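Local coordinates for protein tryparedoxin (Leishmania major, PDB 3S9F) that probably works as a thioredoxin-fold disulfide reductase, passing reducing equivalents to its partner tryparedoxin peroxidase in the Leishmania detoxification pathway, at residues R35-T40 and A99-M104; V51-S56 and I133-D138; T67-E72 and A150-P155; E84-S89 and L107-A112. All coordinates share one frame; numbering follows the deposited sequence.

Contact 1 of 4, residues R35-T40 and A99-M104; sequences RKQADT and AYYAKM
Tyr101 and Arg35 both set CG anti to the backbone N (chi1 176° for the tyrosine), which sends the tyrosine ring from helix 94-101 to the hairpin and lays the arginine chain against it. Arg35 then bends at chi2. Its CG comes within 3.4 Å of Tyr101 CE2, and Tyr101 CD2 stands over one face of the guanidinium, the two planes 78° apart, so the pair is not a parallel stack. Arg35 NH2 continues to Asn98 OD1, one helical turn before Tyr101.

The phenol is held at its oxygen. Gln37 N, at the second position of a type II' turn running from Lys36 to Asp39, gives an almost straight hydrogen bond to Tyr101 OH (2.8 Å, 165°) and arrives near the ring plane. The same hydroxyl is also bonded to Trp106 O. The Gln37 side chain, folded back at chi2, carries its amide across the tyrosine. Its main partner is again Trp106 O, while the bond from Gln37 NE2 to Met104 O is weak at 3.2 Å. A water accepts from Gln37 NE2 (3.0 Å), donates to Tyr101 O (2.9 Å), and hovers over one ring face toward the rim.

With a backbone N-H donating to it, the hydroxyl is left to give its proton to the Trp106 carbonyl. That pairing would fix the rotation of the O-H and ties the hairpin 34-41 to the loop leading out of the helix.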
loop_
_atom_site.group_PDB
_atom_site.type_symbol
_atom_site.label_atom_id
_atom_site.label_comp_id
_atom_site.label_asym_id
_atom_site.label_seq_id
_atom_site.Cartn_x
_atom_site.Cartn_y
_atom_site.Cartn_z
ATOM N N ARG A 35 5.328 -8.539 -6.774
ATOM C CA ARG A 35 5.978 -9.295 -7.822
ATOM C C ARG A 35 6.113 -10.782 -7.397
ATOM O O ARG A 35 6.457 -11.069 -6.252
ATOM C CB ARG A 35 7.338 -8.650 -8.053
ATOM C CG ARG A 35 8.186 -9.272 -9.056
ATOM C CD ARG A 35 8.213 -8.500 -10.348
ATOM N NE ARG A 35 9.083 -9.270 -11.205
ATOM C CZ ARG A 35 10.203 -8.840 -11.767
ATOM N NH1 ARG A 35 10.904 -9.695 -12.497
ATOM N NH2 ARG A 35 10.598 -7.579 -11.632
ATOM N N LYS A 36 5.904 -11.692 -8.342
ATOM C CA LYS A 36 6.211 -13.101 -8.157
ATOM C C LYS A 36 6.885 -13.543 -9.426
ATOM O O LYS A 36 6.229 -13.906 -10.377
ATOM C CB LYS A 36 4.974 -13.934 -7.918
ATOM C CG LYS A 36 5.313 -15.363 -7.698
ATOM C CD LYS A 36 4.102 -16.181 -7.433
ATOM C CE LYS A 36 4.476 -17.612 -7.264
ATOM N NZ LYS A 36 3.269 -18.408 -7.198
ATOM N N GLN A 37 8.197 -13.471 -9.437
ATOM C CA GLN A 37 8.973 -13.707 -10.624
ATOM C C GLN A 37 8.501 -12.816 -11.754
ATOM O O GLN A 37 8.498 -11.608 -11.621
ATOM C CB GLN A 37 8.951 -15.175 -11.020
ATOM C CG GLN A 37 9.871 -16.027 -10.158
ATOM C CD GLN A 37 9.427 -16.066 -8.724
ATOM O OE1 GLN A 37 8.332 -16.502 -8.425
ATOM N NE2 GLN A 37 10.278 -15.594 -7.828
ATOM N N ALA A 38 8.113 -13.418 -12.874
ATOM C CA ALA A 38 7.643 -12.654 -14.022
ATOM C C ALA A 38 6.252 -12.094 -13.783
ATOM O O ALA A 38 5.898 -11.071 -14.349
ATOM C CB ALA A 38 7.667 -13.520 -15.283
ATOM N N ASP A 39 5.467 -12.757 -12.941
ATOM C CA ASP A 39 4.107 -12.329 -12.662
ATOM C C ASP A 39 4.038 -11.276 -11.555
ATOM O O ASP A 39 5.041 -10.905 -10.932
ATOM C CB ASP A 39 3.233 -13.529 -12.279
ATOM C CG ASP A 39 1.735 -13.289 -12.539
ATOM O OD1 ASP A 39 1.377 -12.282 -13.201
ATOM O OD2 ASP A 39 0.906 -14.116 -12.078
ATOM N N THR A 40 2.823 -10.800 -11.339
ATOM C CA THR A 40 2.491 -9.997 -10.189
ATOM C C THR A 40 1.309 -10.718 -9.531
ATOM O O THR A 40 0.465 -11.290 -10.225
ATOM C CB THR A 40 2.189 -8.553 -10.640
ATOM O OG1 THR A 40 3.335 -8.036 -11.335
ATOM C CG2 THR A 40 1.913 -7.660 -9.467
ATOM N N ALA A 99 18.319 -8.391 -11.884
ATOM C CA ALA A 99 19.402 -9.419 -11.923
ATOM C C ALA A 99 19.436 -10.185 -10.593
ATOM O O ALA A 99 19.625 -11.416 -10.557
ATOM C CB ALA A 99 20.755 -8.781 -12.193
ATOM N N TYR A 100 19.298 -9.430 -9.509
ATOM C CA TYR A 100 19.332 -9.970 -8.146
ATOM C C TYR A 100 18.063 -10.719 -7.778
ATOM O O TYR A 100 18.124 -11.827 -7.237
ATOM C CB TYR A 100 19.638 -8.835 -7.150
ATOM C CG TYR A 100 19.937 -9.255 -5.713
ATOM C CD1 TYR A 100 20.681 -10.408 -5.425
ATOM C CD2 TYR A 100 19.511 -8.466 -4.658
ATOM C CE1 TYR A 100 20.952 -10.771 -4.078
ATOM C CE2 TYR A 100 19.789 -8.805 -3.325
ATOM C CZ TYR A 100 20.506 -9.940 -3.058
ATOM O OH TYR A 100 20.786 -10.257 -1.761
ATOM N N TYR A 101 16.908 -10.131 -8.075
ATOM C CA TYR A 101 15.646 -10.786 -7.736
ATOM C C TYR A 101 15.480 -12.085 -8.527
ATOM O O TYR A 101 14.867 -13.042 -8.056
ATOM C CB TYR A 101 14.458 -9.857 -7.992
ATOM C CG TYR A 101 13.120 -10.534 -7.750
ATOM C CD1 TYR A 101 12.794 -11.080 -6.493
ATOM C CD2 TYR A 101 12.175 -10.616 -8.772
ATOM C CE1 TYR A 101 11.553 -11.691 -6.280
ATOM C CE2 TYR A 101 10.945 -11.235 -8.577
ATOM C CZ TYR A 101 10.642 -11.767 -7.330
ATOM O OH TYR A 101 9.433 -12.386 -7.135
ATOM N N ALA A 102 16.074 -12.137 -9.712
ATOM C CA ALA A 102 16.042 -13.360 -10.540
ATOM C C ALA A 102 16.624 -14.587 -9.832
ATOM O O ALA A 102 16.276 -15.727 -10.162
ATOM C CB ALA A 102 16.795 -13.125 -11.869
ATOM N N LYS A 103 17.514 -14.344 -8.871
ATOM C CA LYS A 103 18.151 -15.409 -8.092
ATOM C C LYS A 103 17.251 -15.910 -6.944
ATOM O O LYS A 103 17.574 -16.895 -6.278
ATOM C CB LYS A 103 19.481 -14.900 -7.529
ATOM C CG LYS A 103 20.491 -14.585 -8.631
ATOM C CD LYS A 103 21.798 -14.060 -8.077
ATOM C CE LYS A 103 22.863 -14.132 -9.152
ATOM N NZ LYS A 103 24.067 -13.346 -8.805
ATOM N N MET A 104 16.140 -15.221 -6.715
ATOM C CA MET A 104 15.265 -15.516 -5.564
ATOM C C MET A 104 13.979 -16.216 -5.962
ATOM O O MET A 104 13.395 -15.891 -6.995
ATOM C CB MET A 104 14.921 -14.219 -4.832
ATOM C CG MET A 104 16.140 -13.486 -4.337
ATOM S SD MET A 104 15.690 -11.826 -3.834
ATOM C CE MET A 104 17.302 -11.229 -3.418
HETATM O O HOH W 1 12.550 -14.235 -9.311
#

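Contact 2 of 4, residues V51-S56 and I133-D138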
loop_
_atom_site.group_PDB
_atom_site.type_symbol
_atom_site.label_atom_id
_atom_site.label_comp_id
_atom_site.label_asym_id
_atom_site.label_seq_id
_atom_site.Cartn_x
_atom_site.Cartn_y
_atom_site.Cartn_z
ATOM N N VAL A 51 5.357 -14.006 7.552
ATOM C CA VAL A 51 5.856 -13.344 6.347
ATOM C C VAL A 51 7.121 -12.593 6.740
ATOM O O VAL A 51 7.153 -11.959 7.783
ATOM C CB VAL A 51 4.786 -12.370 5.711
ATOM C CG1 VAL A 51 5.435 -11.479 4.634
ATOM C CG2 VAL A 51 3.615 -13.137 5.080
ATOM N N PHE A 52 8.154 -12.655 5.901
ATOM C CA PHE A 52 9.391 -11.942 6.166
ATOM C C PHE A 52 9.577 -10.863 5.126
ATOM O O PHE A 52 9.338 -11.100 3.950
ATOM C CB PHE A 52 10.589 -12.893 6.057
ATOM C CG PHE A 52 10.640 -13.901 7.143
ATOM C CD1 PHE A 52 10.015 -15.144 6.996
ATOM C CD2 PHE A 52 11.333 -13.629 8.309
ATOM C CE1 PHE A 52 10.071 -16.097 8.023
ATOM C CE2 PHE A 52 11.398 -14.575 9.336
ATOM C CZ PHE A 52 10.758 -15.805 9.186
ATOM N N PHE A 53 9.991 -9.680 5.562
ATOM C CA PHE A 53 10.570 -8.709 4.623
ATOM C C PHE A 53 12.079 -8.918 4.622
ATOM O O PHE A 53 12.706 -8.954 5.683
ATOM C CB PHE A 53 10.256 -7.277 5.044
ATOM C CG PHE A 53 8.821 -6.900 4.862
ATOM C CD1 PHE A 53 8.258 -6.858 3.589
ATOM C CD2 PHE A 53 8.033 -6.586 5.968
ATOM C CE1 PHE A 53 6.938 -6.496 3.414
ATOM C CE2 PHE A 53 6.698 -6.226 5.801
ATOM C CZ PHE A 53 6.151 -6.194 4.530
ATOM N N TYR A 54 12.675 -9.073 3.436
ATOM C CA TYR A 54 14.112 -9.288 3.350
ATOM C C TYR A 54 14.708 -8.036 2.725
ATOM O O TYR A 54 14.414 -7.719 1.567
ATOM C CB TYR A 54 14.409 -10.494 2.441
ATOM C CG TYR A 54 15.873 -10.809 2.257
ATOM C CD1 TYR A 54 16.372 -11.148 0.997
ATOM C CD2 TYR A 54 16.757 -10.792 3.348
ATOM C CE1 TYR A 54 17.764 -11.445 0.820
ATOM C CE2 TYR A 54 18.118 -11.075 3.186
ATOM C CZ TYR A 54 18.596 -11.418 1.925
ATOM O OH TYR A 54 19.934 -11.701 1.789
ATOM N N PHE A 55 15.502 -7.315 3.511
ATOM C CA PHE A 55 16.150 -6.070 3.059
ATOM C C PHE A 55 17.535 -6.429 2.590
ATOM O O PHE A 55 18.344 -6.935 3.366
ATOM C CB PHE A 55 16.206 -5.065 4.229
ATOM C CG PHE A 55 14.827 -4.674 4.761
ATOM C CD1 PHE A 55 14.154 -5.488 5.700
ATOM C CD2 PHE A 55 14.199 -3.538 4.294
ATOM C CE1 PHE A 55 12.879 -5.149 6.165
ATOM C CE2 PHE A 55 12.932 -3.162 4.751
ATOM C CZ PHE A 55 12.255 -3.982 5.709
ATOM N N SER A 56 17.821 -6.211 1.301
ATOM C CA SER A 56 19.085 -6.639 0.749
ATOM C C SER A 56 19.321 -5.844 -0.532
ATOM O O SER A 56 18.439 -5.120 -0.985
ATOM C CB SER A 56 19.032 -8.135 0.431
ATOM O OG SER A 56 20.315 -8.601 0.098
ATOM N N ILE A 133 13.143 -9.450 8.683
ATOM C CA ILE A 133 12.147 -9.067 9.677
ATOM C C ILE A 133 10.962 -9.985 9.438
ATOM O O ILE A 133 10.371 -9.979 8.357
ATOM C CB ILE A 133 11.678 -7.593 9.507
ATOM C CG1 ILE A 133 12.839 -6.574 9.561
ATOM C CG2 ILE A 133 10.608 -7.234 10.602
ATOM C CD1 ILE A 133 13.523 -6.466 10.892
ATOM N N GLY A 134 10.613 -10.764 10.458
ATOM C CA GLY A 134 9.492 -11.708 10.392
ATOM C C GLY A 134 8.279 -11.194 11.149
ATOM O O GLY A 134 8.397 -10.614 12.245
ATOM N N LEU A 135 7.113 -11.395 10.553
ATOM C CA LEU A 135 5.878 -10.974 11.159
ATOM C C LEU A 135 4.728 -11.935 10.901
ATOM O O LEU A 135 4.742 -12.682 9.948
ATOM C CB LEU A 135 5.499 -9.577 10.695
ATOM C CG LEU A 135 5.407 -9.334 9.205
ATOM C CD1 LEU A 135 4.348 -8.356 8.856
ATOM C CD2 LEU A 135 6.737 -8.881 8.683
ATOM N N ASN A 136 3.734 -11.883 11.777
ATOM C CA ASN A 136 2.510 -12.647 11.593
ATOM C C ASN A 136 1.693 -11.965 10.491
ATOM O O ASN A 136 1.385 -10.778 10.601
ATOM C CB ASN A 136 1.733 -12.685 12.926
ATOM C CG ASN A 136 0.441 -13.475 12.834
ATOM O OD1 ASN A 136 -0.479 -13.107 12.115
ATOM N ND2 ASN A 136 0.372 -14.575 13.579
ATOM N N ALA A 137 1.353 -12.699 9.428
ATOM C CA ALA A 137 0.649 -12.092 8.294
ATOM C C ALA A 137 -0.727 -11.560 8.677
ATOM O O ALA A 137 -1.163 -10.522 8.186
ATOM C CB ALA A 137 0.544 -13.049 7.132
ATOM N N ASP A 138 -1.399 -12.271 9.575
ATOM C CA ASP A 138 -2.764 -11.919 9.938
ATOM C C ASP A 138 -2.828 -10.708 10.871
ATOM O O ASP A 138 -3.539 -9.748 10.595
ATOM C CB ASP A 138 -3.461 -13.153 10.500
ATOM C CG ASP A 138 -3.662 -14.237 9.434
ATOM O OD1 ASP A 138 -3.388 -13.980 8.220
ATOM O OD2 ASP A 138 -4.107 -15.346 9.801
#
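Phe53 and Leu135 meet at the apolar heart of this strand pair, Phe53 CD2 lying 3.8 Å from Leu135 CD2 on the face they share with Val51 and Ile133. Farther along the strand, the Phe55 ring comes obliquely to Ile133, CE1 to CG1 at 3.7 Å, and toward the other end Val51 CG2 touches Ala137 CB. Leu135 takes the crowded position, CG between the backbone N and the carbonyl carbon (chi1 55°), and this tucks its CD2 to 3.2 Å from Val51 O. On the reverse face the Phe52 ring comes obliquely against Gly134, with CD2 3.4 Å from Gly134 CA; with no side chain on Gly134, the ring can settle directly against the backbone.

Helix 114-123 covers part of the first face through Leu120, while Val24, His27 and Leu28 of the second subunit pack on Val51, Leu135 and Phe53.

The backbone supplies the polar frame. Val51 and Leu135 form an antiparallel hydrogen-bonded pair, with Val51 N to Leu135 O and Leu135 N to Val51 O both 2.8 Å. Phe53 and Ile133 repeat it, the return bond from Ile133 N to Phe53 O being longer at 3.1 Å, and Phe52 CA adds a CA-H...O contact to Ile133 O. Strand 50-56 is thereby joined to strand 131-136, its antiparallel neighbour in the thioredoxin fold. In so apolar a setting, the peptide groups of these two pairs are satisfied strand to strand, and side chains need bring no polar atoms to the seam.

Contact 3 of 4, residues T67-E72 and A150-P155; sequences TPQLVE and ALTQDP
Leu70 and Leu151 make the apolar part of the contact: their side chains cross at about a right angle, with Leu70 CD1 3.8 Å from Leu151 CD2. Leu151 also rests on Phe66 and Phe73 of helix 61-77, and Leu70 continues inward to Tyr54 of the sheet. Beside the leucines, Gln69 reaches across to helix 147-153, its CG anti to the backbone N (chi1 -177°) and the rest of the chain extended. This delivers the amide among van der Waals neighbours, NE2 to Pro155 CB at 3.7 Å and OE1 to Thr152 CG2 at 4.1 Å.

The two segments belong to helix 61-77, at whose start lies the Cys60/Cys63 pair that forms the protein's disulfide, and to the C-terminal helix 147-153, which pack together on one side of the sheet, as in other thioredoxin folds.

Direct polar bonding between them is absent. Gln69 NE2 stands 3.4 Å from Leu151 O, but the angle is too poor for a hydrogen bond. A water lies between Gln69 NE2 and Thr152 O instead, accepting a weak bond from the amide at 3.3 Å. Thr152 turns its hydroxyl back into its own helix, where OG1 pairs with His149 O, and leaves its methyl to meet the glutamine.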
loop_
_atom_site.group_PDB
_atom_site.type_symbol
_atom_site.label_atom_id
_atom_site.label_comp_id
_atom_site.label_asym_id
_atom_site.label_seq_id
_atom_site.Cartn_x
_atom_site.Cartn_y
_atom_site.Cartn_z
ATOM N N THR A 67 22.191 -14.380 0.929
ATOM C CA THR A 67 21.068 -14.706 0.042
ATOM C C THR A 67 21.048 -16.183 -0.417
ATOM O O THR A 67 20.008 -16.833 -0.354
ATOM C CB THR A 67 20.997 -13.726 -1.151
ATOM O OG1 THR A 67 20.626 -12.430 -0.666
ATOM C CG2 THR A 67 19.970 -14.182 -2.188
ATOM N N PRO A 68 22.203 -16.732 -0.857
ATOM C CA PRO A 68 22.181 -18.153 -1.220
ATOM C C PRO A 68 21.699 -19.088 -0.101
ATOM O O PRO A 68 20.967 -20.032 -0.395
ATOM C CB PRO A 68 23.645 -18.453 -1.575
ATOM C CG PRO A 68 24.180 -17.153 -2.036
ATOM C CD PRO A 68 23.505 -16.114 -1.177
ATOM N N GLN A 69 22.097 -18.830 1.147
ATOM C CA GLN A 69 21.617 -19.623 2.289
ATOM C C GLN A 69 20.115 -19.467 2.515
ATOM O O GLN A 69 19.401 -20.445 2.761
ATOM C CB GLN A 69 22.326 -19.244 3.586
ATOM C CG GLN A 69 21.861 -20.140 4.756
ATOM C CD GLN A 69 22.726 -20.042 5.997
ATOM O OE1 GLN A 69 23.715 -19.296 6.028
ATOM N NE2 GLN A 69 22.362 -20.812 7.033
ATOM N N LEU A 70 19.653 -18.224 2.455
ATOM C CA LEU A 70 18.212 -17.960 2.580
ATOM C C LEU A 70 17.412 -18.630 1.450
ATOM O O LEU A 70 16.344 -19.191 1.693
ATOM C CB LEU A 70 17.961 -16.450 2.645
ATOM C CG LEU A 70 16.516 -16.032 2.933
ATOM C CD1 LEU A 70 16.005 -16.595 4.261
ATOM C CD2 LEU A 70 16.418 -14.487 2.870
ATOM N N VAL A 71 17.931 -18.596 0.224
ATOM C CA VAL A 71 17.280 -19.295 -0.909
ATOM C C VAL A 71 17.121 -20.794 -0.622
ATOM O O VAL A 71 16.042 -21.379 -0.817
ATOM C CB VAL A 71 18.025 -19.070 -2.250
ATOM C CG1 VAL A 71 17.492 -20.019 -3.327
ATOM C CG2 VAL A 71 17.841 -17.645 -2.711
ATOM N N GLU A 72 18.194 -21.400 -0.131
ATOM C CA GLU A 72 18.180 -22.817 0.191
ATOM C C GLU A 72 17.190 -23.103 1.339
ATOM O O GLU A 72 16.425 -24.066 1.274
ATOM C CB GLU A 72 19.595 -23.281 0.531
ATOM C CG GLU A 72 19.789 -24.780 0.563
ATOM C CD GLU A 72 21.129 -25.192 1.183
ATOM O OE1 GLU A 72 21.953 -24.308 1.538
ATOM O OE2 GLU A 72 21.355 -26.410 1.323
ATOM N N ALA A 150 20.006 -15.411 13.247
ATOM C CA ALA A 150 19.447 -16.675 13.735
ATOM C C ALA A 150 19.562 -17.811 12.705
ATOM O O ALA A 150 19.972 -18.931 13.041
ATOM C CB ALA A 150 17.996 -16.481 14.173
ATOM N N LEU A 151 19.220 -17.521 11.451
ATOM C CA LEU A 151 19.276 -18.549 10.421
ATOM C C LEU A 151 20.686 -19.085 10.199
ATOM O O LEU A 151 20.866 -20.302 10.050
ATOM C CB LEU A 151 18.619 -18.111 9.107
ATOM C CG LEU A 151 18.838 -19.097 7.942
ATOM C CD1 LEU A 151 18.138 -20.413 8.248
ATOM C CD2 LEU A 151 18.356 -18.534 6.607
ATOM N N THR A 152 21.689 -18.205 10.202
ATOM C CA THR A 152 23.070 -18.669 10.026
ATOM C C THR A 152 23.512 -19.631 11.131
ATOM O O THR A 152 24.306 -20.535 10.888
ATOM C CB THR A 152 24.080 -17.509 9.910
ATOM O OG1 THR A 152 24.303 -16.926 11.199
ATOM C CG2 THR A 152 23.557 -16.448 8.954
ATOM N N GLN A 153 22.975 -19.434 12.335
ATOM C CA GLN A 153 23.293 -20.277 13.485
ATOM C C GLN A 153 22.386 -21.515 13.582
ATOM O O GLN A 153 22.727 -22.489 14.249
ATOM C CB GLN A 153 23.193 -19.455 14.771
ATOM C CG GLN A 153 24.162 -18.281 14.829
ATOM C CD GLN A 153 24.408 -17.780 16.242
ATOM O OE1 GLN A 153 23.491 -17.694 17.064
ATOM N NE2 GLN A 153 25.659 -17.448 16.535
ATOM N N ASP A 154 21.238 -21.480 12.907
ATOM C CA ASP A 154 20.260 -22.571 12.963
ATOM C C ASP A 154 19.816 -22.911 11.541
ATOM O O ASP A 154 18.643 -22.702 11.181
ATOM C CB ASP A 154 19.077 -22.146 13.862
ATOM C CG ASP A 154 17.933 -23.150 13.883
ATOM O OD1 ASP A 154 18.179 -24.374 13.841
ATOM O OD2 ASP A 154 16.764 -22.699 13.950
ATOM N N PRO A 155 20.756 -23.399 10.701
ATOM C CA PRO A 155 20.447 -23.585 9.277
ATOM C C PRO A 155 19.314 -24.589 9.033
ATOM O O PRO A 155 18.679 -24.560 7.973
ATOM C CB PRO A 155 21.780 -24.095 8.691
ATOM C CG PRO A 155 22.466 -24.756 9.848
ATOM C CD PRO A 155 22.114 -23.884 11.030
HETATM O O HOH W 2 25.064 -21.712 8.765
#

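Contact 4 of 4, residues E84-S89 and L107-A112; sequences EIILAS and LSIPFA
Leu107 fills the hollow beside Glu84 and Ile86: with CG anti to the carbonyl carbon (chi1 -52°), its CD1 presses on Glu84 CG at 3.6 Å while its CB lies alongside Ile86 CG1. The glutamate makes this hollow by bending at chi2. Its chain crosses the leucine at about a right angle and its carboxylate curls back, so that OE2 accepts a bond from Ile85 N (2.8 Å) on the anti side and is also hydrogen-bonded to Tyr74 OH.

The next bump is Ile86. Its CG2 fits the notch above the Ile109 backbone, 3.7 Å from both Ile109 N and Ile109 CG1, and the two isoleucines cross nearly perpendicular. Ile109 CD1 goes on to touch the small Ala88 CB at 4.0 Å. Leu34 of the neighbouring strand closes in on Ile86 and Leu107.

On the reverse face Ser108 is the slight residue opposite Leu87: its OG nestles 3.6 Å from both Leu87 CB and CD2, and donates to Ile109 O from above the carbonyl plane. Phe97 and Tyr101 of helix 94-101 cover the serine.

Three backbone bonds set the spacing: Leu107 N to Ile85 O at 3.0 Å, Leu87 N to Leu107 O at 2.8 Å and nearly straight (173°), and Ile109 N to Leu87 O. Beyond them a water accepts from Ser89 N.

Parallel bridges of Ile86 with Leu107 and Leu87 with Ser108, joined through helix 94-101, are the signature of a beta-alpha-beta crossover, here within the thioredoxin fold.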
loop_
_atom_site.group_PDB
_atom_site.type_symbol
_atom_site.label_atom_id
_atom_site.label_comp_id
_atom_site.label_asym_id
_atom_site.label_seq_id
_atom_site.Cartn_x
_atom_site.Cartn_y
_atom_site.Cartn_z
ATOM N N GLU A 84 6.355 -17.013 3.949
ATOM C CA GLU A 84 6.653 -16.383 2.667
ATOM C C GLU A 84 7.726 -15.333 2.865
ATOM O O GLU A 84 7.918 -14.831 3.979
ATOM C CB GLU A 84 5.364 -15.778 2.050
ATOM C CG GLU A 84 5.528 -15.222 0.629
ATOM C CD GLU A 84 6.109 -16.243 -0.335
ATOM O OE1 GLU A 84 5.312 -16.964 -0.981
ATOM O OE2 GLU A 84 7.354 -16.340 -0.435
ATOM N N ILE A 85 8.453 -15.006 1.798
ATOM C CA ILE A 85 9.441 -13.936 1.896
ATOM C C ILE A 85 9.134 -12.895 0.845
ATOM O O ILE A 85 8.777 -13.232 -0.305
ATOM C CB ILE A 85 10.899 -14.436 1.778
ATOM C CG1 ILE A 85 11.217 -15.394 2.951
ATOM C CG2 ILE A 85 11.891 -13.245 1.838
ATOM C CD1 ILE A 85 12.616 -15.999 2.883
ATOM N N ILE A 86 9.255 -11.629 1.245
ATOM C CA ILE A 86 9.067 -10.524 0.312
ATOM C C ILE A 86 10.329 -9.684 0.271
ATOM O O ILE A 86 10.720 -9.103 1.288
ATOM C CB ILE A 86 7.881 -9.602 0.741
ATOM C CG1 ILE A 86 6.576 -10.403 0.815
ATOM C CG2 ILE A 86 7.771 -8.403 -0.252
ATOM C CD1 ILE A 86 5.397 -9.662 1.493
ATOM N N LEU A 87 10.969 -9.612 -0.889
ATOM C CA LEU A 87 12.132 -8.722 -1.069
ATOM C C LEU A 87 11.752 -7.249 -0.919
ATOM O O LEU A 87 10.774 -6.798 -1.516
ATOM C CB LEU A 87 12.781 -8.967 -2.440
ATOM C CG LEU A 87 13.960 -8.036 -2.769
ATOM C CD1 LEU A 87 15.173 -8.311 -1.829
ATOM C CD2 LEU A 87 14.351 -8.233 -4.236
ATOM N N ALA A 88 12.514 -6.530 -0.074
ATOM C CA ALA A 88 12.386 -5.080 0.071
ATOM C C ALA A 88 13.762 -4.541 -0.297
ATOM O O ALA A 88 14.660 -4.382 0.555
ATOM C CB ALA A 88 11.992 -4.722 1.500
ATOM N N SER A 89 13.918 -4.284 -1.588
ATOM C CA SER A 89 15.234 -4.084 -2.184
ATOM C C SER A 89 15.824 -2.708 -1.969
ATOM O O SER A 89 15.145 -1.700 -2.160
ATOM C CB SER A 89 15.174 -4.342 -3.689
ATOM O OG SER A 89 16.453 -4.069 -4.237
ATOM N N LEU A 107 8.823 -13.584 -3.271
ATOM C CA LEU A 107 8.118 -12.405 -3.774
ATOM C C LEU A 107 8.931 -11.119 -3.671
ATOM O O LEU A 107 9.912 -11.085 -3.000
ATOM C CB LEU A 107 6.839 -12.189 -2.969
ATOM C CG LEU A 107 5.871 -13.365 -2.814
ATOM C CD1 LEU A 107 4.642 -13.018 -2.025
ATOM C CD2 LEU A 107 5.502 -13.836 -4.159
ATOM N N SER A 108 8.475 -10.058 -4.321
ATOM C CA SER A 108 9.144 -8.752 -4.130
ATOM C C SER A 108 8.146 -7.612 -4.148
ATOM O O SER A 108 7.156 -7.625 -4.849
ATOM C CB SER A 108 10.224 -8.502 -5.216
ATOM O OG SER A 108 10.943 -7.292 -4.980
ATOM N N ILE A 109 8.439 -6.588 -3.364
ATOM C CA ILE A 109 7.845 -5.288 -3.619
ATOM C C ILE A 109 8.394 -4.830 -4.985
ATOM O O ILE A 109 9.601 -4.948 -5.239
ATOM C CB ILE A 109 8.265 -4.318 -2.498
ATOM C CG1 ILE A 109 7.646 -4.777 -1.155
ATOM C CG2 ILE A 109 7.869 -2.873 -2.852
ATOM C CD1 ILE A 109 8.328 -4.141 0.090
ATOM N N PRO A 110 7.517 -4.337 -5.878
ATOM C CA PRO A 110 8.003 -3.956 -7.197
ATOM C C PRO A 110 9.046 -2.844 -7.104
ATOM O O PRO A 110 9.019 -2.014 -6.180
ATOM C CB PRO A 110 6.750 -3.451 -7.904
ATOM C CG PRO A 110 5.624 -4.185 -7.234
ATOM C CD PRO A 110 6.050 -4.272 -5.778
ATOM N N PHE A 111 9.984 -2.866 -8.048
ATOM C CA PHE A 111 11.041 -1.864 -8.093
ATOM C C PHE A 111 10.516 -0.424 -8.014
ATOM O O PHE A 111 11.112 0.432 -7.351
ATOM C CB PHE A 111 11.856 -1.994 -9.385
ATOM C CG PHE A 111 12.881 -0.916 -9.530
ATOM C CD1 PHE A 111 14.044 -0.953 -8.774
ATOM C CD2 PHE A 111 12.658 0.168 -10.386
ATOM C CE1 PHE A 111 14.998 0.055 -8.892
ATOM C CE2 PHE A 111 13.598 1.191 -10.506
ATOM C CZ PHE A 111 14.776 1.130 -9.761
ATOM N N ALA A 112 9.424 -0.166 -8.727
ATOM C CA ALA A 112 8.803 1.151 -8.792
ATOM C C ALA A 112 8.315 1.663 -7.440
ATOM O O ALA A 112 8.148 2.888 -7.252
ATOM C CB ALA A 112 7.630 1.117 -9.792
HETATM O O HOH W 3 11.852 -4.098 -3.407
#

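In the fold
Contacts 2 and 4 are buried in the sheet, centres 10 Å apart, and share a border: strand 50-56 pairs with 131-136 on one flank and with 83-89 on the other, Phe52 O meeting Ile86 N at 2.8 Å. One is antiparallel, the other parallel, yet in both backbone bonds dominate and apolar side chains fill the faces. Contacts 1 and 3 lie nearer the surface: contact 1 is held chiefly at a tyrosine hydroxyl, contact 3 by two leucines and a glutamine without direct hydrogen bonds, and each has a water between its segments. Contact 1 extends contact 4's sheet through Arg35. Hydroxyls of Tyr100, Ser56, Tyr54 and Thr67 gather, probably hydrogen-bonded, where contacts 1, 2 and 3 meet.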